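Long-range contact in member of s1p family of ribosomal proteins (Pyrococcus furiosus, PDB 5YH1), which probably acts as a manganese-binding exonuclease on nucleic acids through the DHH domain, the part of a longer protein present here: residues 193-205 with 225-239. Residues are numbered along the deposited sequence; the frame is centred on the assembly and turned at random.
With MN (manganese (II) ion), chain F.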
loop_
_atom_site.group_PDB
_atom_site.type_symbol
_atom_site.label_atom_id
_atom_site.label_comp_id
_atom_site.label_asym_id
_atom_site.label_seq_id
_atom_site.Cartn_x
_atom_site.Cartn_y
_atom_site.Cartn_z
ATOM N N GLY A 193 0.884 -32.442 18.891
ATOM C CA GLY A 193 -0.191 -32.595 17.923
ATOM C C GLY A 193 -1.532 -32.014 18.330
ATOM O O GLY A 193 -2.455 -32.021 17.532
ATOM N N TYR A 194 -1.658 -31.480 19.544
ATOM C CA TYR A 194 -2.959 -30.989 20.020
ATOM C C TYR A 194 -3.292 -29.564 19.533
ATOM O O TYR A 194 -3.547 -28.649 20.327
ATOM C CB TYR A 194 -3.042 -31.093 21.544
ATOM C CG TYR A 194 -4.451 -31.228 22.087
ATOM C CD1 TYR A 194 -5.206 -32.378 21.845
ATOM C CD2 TYR A 194 -5.023 -30.223 22.857
ATOM C CE1 TYR A 194 -6.493 -32.520 22.356
ATOM C CE2 TYR A 194 -6.306 -30.356 23.373
ATOM C CZ TYR A 194 -7.037 -31.513 23.123
ATOM O OH TYR A 194 -8.311 -31.646 23.631
ATOM N N TYR A 195 -3.321 -29.417 18.212
ATOM C CA TYR A 195 -3.683 -28.171 17.525
ATOM C C TYR A 195 -5.087 -27.685 17.860
ATOM O O TYR A 195 -5.379 -26.496 17.755
ATOM C CB TYR A 195 -3.585 -28.405 16.009
ATOM C CG TYR A 195 -4.091 -27.269 15.138
ATOM C CD1 TYR A 195 -3.264 -26.197 14.804
ATOM C CD2 TYR A 195 -5.398 -27.267 14.636
ATOM C CE1 TYR A 195 -3.716 -25.157 14.001
ATOM C CE2 TYR A 195 -5.860 -26.225 13.838
ATOM C CZ TYR A 195 -5.011 -25.177 13.514
ATOM O OH TYR A 195 -5.444 -24.137 12.723
ATOM N N GLU A 196 -5.961 -28.605 18.253
ATOM C CA GLU A 196 -7.377 -28.301 18.394
ATOM C C GLU A 196 -7.709 -27.431 19.605
ATOM O O GLU A 196 -8.822 -26.941 19.718
ATOM C CB GLU A 196 -8.209 -29.585 18.403
ATOM C CG GLU A 196 -7.786 -30.615 19.443
ATOM C CD GLU A 196 -6.916 -31.722 18.855
ATOM O OE1 GLU A 196 -7.316 -32.900 18.987
ATOM O OE2 GLU A 196 -5.850 -31.418 18.260
ATOM N N LEU A 197 -6.755 -27.233 20.505
ATOM C CA LEU A 197 -6.890 -26.187 21.527
ATOM C C LEU A 197 -6.326 -24.890 20.934
ATOM O O LEU A 197 -5.103 -24.684 20.888
ATOM C CB LEU A 197 -6.158 -26.580 22.812
ATOM C CG LEU A 197 -6.361 -25.681 24.027
ATOM C CD1 LEU A 197 -7.808 -25.667 24.490
ATOM C CD2 LEU A 197 -5.441 -26.136 25.141
ATOM N N THR A 198 -7.229 -24.022 20.481
ATOM C CA THR A 198 -6.862 -22.916 19.590
ATOM C C THR A 198 -6.468 -21.643 20.334
ATOM O O THR A 198 -6.677 -21.512 21.544
ATOM C CB THR A 198 -8.019 -22.593 18.619
ATOM O OG1 THR A 198 -9.068 -21.905 19.309
ATOM C CG2 THR A 198 -8.568 -23.871 18.010
ATOM N N ALA A 199 -5.926 -20.682 19.594
ATOM C CA ALA A 199 -5.379 -19.462 20.204
ATOM C C ALA A 199 -6.429 -18.679 20.964
ATOM O O ALA A 199 -6.145 -18.128 22.023
ATOM C CB ALA A 199 -4.725 -18.583 19.147
ATOM N N GLY A 200 -7.644 -18.630 20.424
ATOM C CA GLY A 200 -8.742 -17.920 21.081
ATOM C C GLY A 200 -9.172 -18.566 22.389
ATOM O O GLY A 200 -9.627 -17.883 23.307
HETATM N N MSE A 201 -9.045 -19.885 22.466
HETATM C CA MSE A 201 -9.304 -20.611 23.707
HETATM C C MSE A 201 -8.221 -20.241 24.686
HETATM O O MSE A 201 -8.496 -19.731 25.773
HETATM C CB MSE A 201 -9.336 -22.123 23.471
HETATM C CG MSE A 201 -10.588 -22.541 22.708
HETATM SE SE MSE A 201 -10.481 -24.400 22.048
HETATM C CE MSE A 201 -11.523 -24.060 20.414
ATOM N N LEU A 202 -6.976 -20.470 24.299
ATOM C CA LEU A 202 -5.831 -20.128 25.161
ATOM C C LEU A 202 -5.846 -18.674 25.617
ATOM O O LEU A 202 -5.647 -18.384 26.801
ATOM C CB LEU A 202 -4.529 -20.356 24.414
ATOM C CG LEU A 202 -4.256 -21.778 23.979
ATOM C CD1 LEU A 202 -3.104 -21.804 22.981
ATOM C CD2 LEU A 202 -3.960 -22.651 25.198
ATOM N N ALA A 203 -6.101 -17.769 24.674
ATOM C CA ALA A 203 -6.013 -16.339 24.946
ATOM C C ALA A 203 -7.116 -15.873 25.865
ATOM O O ALA A 203 -6.920 -14.961 26.675
ATOM C CB ALA A 203 -6.039 -15.548 23.646
ATOM N N THR A 204 -8.299 -16.461 25.713
ATOM C CA THR A 204 -9.402 -16.145 26.622
ATOM C C THR A 204 -9.043 -16.558 28.051
ATOM O O THR A 204 -9.268 -15.793 28.985
ATOM C CB THR A 204 -10.722 -16.804 26.175
ATOM O OG1 THR A 204 -11.125 -16.260 24.913
ATOM C CG2 THR A 204 -11.821 -16.563 27.189
ATOM N N GLU A 205 -8.439 -17.734 28.224
ATOM C CA GLU A 205 -8.028 -18.164 29.573
ATOM C C GLU A 205 -6.931 -17.237 30.113
ATOM O O GLU A 205 -7.030 -16.756 31.248
ATOM C CB GLU A 205 -7.579 -19.622 29.604
ATOM C CG GLU A 205 -8.635 -20.631 29.148
ATOM C CD GLU A 205 -9.831 -20.798 30.096
ATOM O OE1 GLU A 205 -9.883 -20.171 31.175
ATOM O OE2 GLU A 205 -10.746 -21.578 29.760
ATOM N N ALA A 225 -13.911 -18.697 18.327
ATOM C CA ALA A 225 -12.562 -19.034 17.859
ATOM C C ALA A 225 -12.472 -20.468 17.365
ATOM O O ALA A 225 -11.947 -20.722 16.273
ATOM C CB ALA A 225 -11.555 -18.794 18.967
ATOM N N GLY A 226 -13.007 -21.402 18.162
ATOM C CA GLY A 226 -13.034 -22.823 17.789
ATOM C C GLY A 226 -13.844 -23.112 16.542
ATOM O O GLY A 226 -13.501 -23.996 15.762
ATOM N N THR A 227 -14.928 -22.361 16.352
ATOM C CA THR A 227 -15.716 -22.467 15.128
ATOM C C THR A 227 -14.878 -22.016 13.940
ATOM O O THR A 227 -14.790 -22.714 12.934
ATOM C CB THR A 227 -17.016 -21.645 15.224
ATOM O OG1 THR A 227 -17.779 -22.105 16.347
ATOM C CG2 THR A 227 -17.838 -21.779 13.956
ATOM N N GLY A 228 -14.221 -20.870 14.076
ATOM C CA GLY A 228 -13.337 -20.369 13.020
ATOM C C GLY A 228 -12.281 -21.367 12.587
ATOM O O GLY A 228 -12.095 -21.599 11.397
ATOM N N ASP A 229 -11.601 -21.966 13.563
ATOM C CA ASP A 229 -10.534 -22.938 13.300
ATOM C C ASP A 229 -11.014 -24.385 13.165
ATOM O O ASP A 229 -10.193 -25.282 12.968
ATOM C CB ASP A 229 -9.472 -22.876 14.413
ATOM C CG ASP A 229 -8.321 -21.932 14.090
ATOM O OD1 ASP A 229 -8.386 -21.159 13.101
ATOM O OD2 ASP A 229 -7.342 -21.956 14.860
ATOM N N ARG A 230 -12.326 -24.615 13.270
ATOM C CA ARG A 230 -12.912 -25.952 13.095
ATOM C C ARG A 230 -12.322 -26.977 14.061
ATOM O O ARG A 230 -11.962 -28.080 13.676
ATOM C CB ARG A 230 -12.754 -26.427 11.652
ATOM C CG ARG A 230 -13.464 -25.546 10.639
ATOM C CD ARG A 230 -12.924 -25.767 9.238
ATOM N NE ARG A 230 -13.717 -25.014 8.266
ATOM C CZ ARG A 230 -14.284 -25.511 7.164
ATOM N NH1 ARG A 230 -14.149 -26.792 6.820
ATOM N NH2 ARG A 230 -14.992 -24.703 6.383
ATOM N N SER A 231 -12.232 -26.592 15.321
ATOM C CA SER A 231 -11.752 -27.474 16.372
ATOM C C SER A 231 -12.782 -28.565 16.669
ATOM O O SER A 231 -13.982 -28.284 16.742
ATOM C CB SER A 231 -11.489 -26.666 17.645
ATOM O OG SER A 231 -11.197 -27.504 18.746
ATOM N N LYS A 232 -12.298 -29.793 16.836
ATOM C CA LYS A 232 -13.108 -30.905 17.346
ATOM C C LYS A 232 -12.617 -31.341 18.736
ATOM O O LYS A 232 -12.726 -32.515 19.088
ATOM C CB LYS A 232 -13.036 -32.113 16.394
ATOM C CG LYS A 232 -13.235 -31.823 14.912
ATOM C CD LYS A 232 -14.594 -31.210 14.635
ATOM C CE LYS A 232 -14.762 -30.948 13.145
ATOM N NZ LYS A 232 -15.587 -29.732 12.895
ATOM N N ALA A 233 -12.067 -30.411 19.517
ATOM C CA ALA A 233 -11.529 -30.737 20.840
ATOM C C ALA A 233 -12.647 -30.912 21.868
ATOM O O ALA A 233 -13.624 -30.180 21.838
ATOM C CB ALA A 233 -10.583 -29.646 21.316
ATOM N N PRO A 234 -12.482 -31.848 22.815
ATOM C CA PRO A 234 -13.406 -31.940 23.948
ATOM C C PRO A 234 -13.589 -30.613 24.685
ATOM O O PRO A 234 -14.681 -30.321 25.158
ATOM C CB PRO A 234 -12.736 -32.972 24.854
ATOM C CG PRO A 234 -12.026 -33.863 23.907
ATOM C CD PRO A 234 -11.518 -32.958 22.810
ATOM N N GLU A 235 -12.525 -29.813 24.769
ATOM C CA GLU A 235 -12.622 -28.468 25.339
ATOM C C GLU A 235 -13.614 -27.598 24.570
ATOM O O GLU A 235 -14.330 -26.803 25.173
ATOM C CB GLU A 235 -11.251 -27.770 25.352
ATOM C CG GLU A 235 -10.234 -28.370 26.318
ATOM C CD GLU A 235 -9.358 -29.445 25.717
ATOM O OE1 GLU A 235 -8.329 -29.753 26.339
ATOM O OE2 GLU A 235 -9.665 -29.988 24.644
ATOM N N PHE A 236 -13.647 -27.751 23.246
ATOM C CA PHE A 236 -14.482 -26.904 22.384
ATOM C C PHE A 236 -15.956 -27.154 22.701
ATOM O O PHE A 236 -16.746 -26.217 22.855
ATOM C CB PHE A 236 -14.165 -27.167 20.901
ATOM C CG PHE A 236 -15.131 -26.537 19.925
ATOM C CD1 PHE A 236 -15.287 -25.158 19.859
ATOM C CD2 PHE A 236 -15.851 -27.329 19.034
ATOM C CE1 PHE A 236 -16.156 -24.579 18.948
ATOM C CE2 PHE A 236 -16.728 -26.755 18.110
ATOM C CZ PHE A 236 -16.882 -25.374 18.073
ATOM N N TYR A 237 -16.303 -28.426 22.846
ATOM C CA TYR A 237 -17.697 -28.804 23.055
ATOM C C TYR A 237 -18.194 -28.314 24.405
ATOM O O TYR A 237 -19.367 -28.019 24.544
ATOM C CB TYR A 237 -17.886 -30.310 22.829
ATOM C CG TYR A 237 -17.555 -30.679 21.393
ATOM C CD1 TYR A 237 -18.353 -30.226 20.336
ATOM C CD2 TYR A 237 -16.428 -31.424 21.083
ATOM C CE1 TYR A 237 -18.047 -30.533 19.012
ATOM C CE2 TYR A 237 -16.116 -31.738 19.758
ATOM C CZ TYR A 237 -16.932 -31.288 18.734
ATOM O OH TYR A 237 -16.625 -31.598 17.424
ATOM N N GLN A 238 -17.290 -28.151 25.373
ATOM C CA GLN A 238 -17.631 -27.453 26.617
ATOM C C GLN A 238 -17.751 -25.943 26.398
ATOM O O GLN A 238 -18.686 -25.311 26.900
ATOM C CB GLN A 238 -16.587 -27.719 27.704
ATOM C CG GLN A 238 -16.461 -29.180 28.133
ATOM C CD GLN A 238 -15.318 -29.383 29.115
ATOM O OE1 GLN A 238 -15.385 -28.941 30.269
ATOM N NE2 GLN A 238 -14.261 -30.039 28.665
ATOM N N TYR A 239 -16.786 -25.355 25.686
ATOM C CA TYR A 239 -16.792 -23.902 25.445
ATOM C C TYR A 239 -18.101 -23.460 24.764
ATOM O O TYR A 239 -18.615 -22.390 25.047
ATOM C CB TYR A 239 -15.583 -23.467 24.596
ATOM C CG TYR A 239 -14.274 -23.304 25.352
ATOM C CD1 TYR A 239 -14.170 -22.419 26.421
ATOM C CD2 TYR A 239 -13.133 -24.006 24.973
ATOM C CE1 TYR A 239 -12.978 -22.244 27.098
ATOM C CE2 TYR A 239 -11.925 -23.840 25.652
ATOM C CZ TYR A 239 -11.856 -22.956 26.711
ATOM O OH TYR A 239 -10.673 -22.789 27.405
HETATM MN MN MN F . -5.663 -20.500 15.026
HETATM O O HOH W 1 -7.668 -24.783 11.477
HETATM O O HOH W 2 -4.853 -21.612 13.276
HETATM O O HOH W 3 -6.246 -19.165 13.421
#
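E205 OE2 lies in plane at the edge of the Y239 ring, while M201 CG packs obliquely against it, 3.5 Å from Y239 CE2. Y239 OH donates to the anti lone pair of E205 OE2 at 2.6 Å, ring and carboxylate planes turned 43° apart; R208 pairs with the other carboxylate oxygen. At Y194, E196 CG covers one face near the rim and the E235 carboxyl carbon lies at the edge, in plane; Y194 OH donates a very short bond, 2.4 Å, to E235 OE2. M201 SE makes an oblique Met-aromatic contact with Y239, and the chain, bent at chi3 (-147°), carries M201 CE to 3.3 Å from G226 CA, where a side chain would clash. A phenylalanine in place of Y239 would probably cost E205 OE2 this hydroxyl donor and leave that end of the ring without its hydrogen bond. S231 OG, set anti to its own nitrogen (chi1 172°), donates to E196 O at 2.6 Å and accepts from A233 N, an ST turn leading into helix 234-245. T198, N-cap of helix 199-210, lays CG2 against D229 CB at 3.8 Å while its hydroxyl bonds to D67. D229 OD2 binds manganese at 2.2 Å beside D67, D137 and H163; Y195 OH hydrogen-bonds a metal-bound water. The near-antiparallel helices, close at G200 and A225, bring D229 and the T198 cap together at the aspartate-histidine manganese site characteristic of DHH-family phosphoesterases.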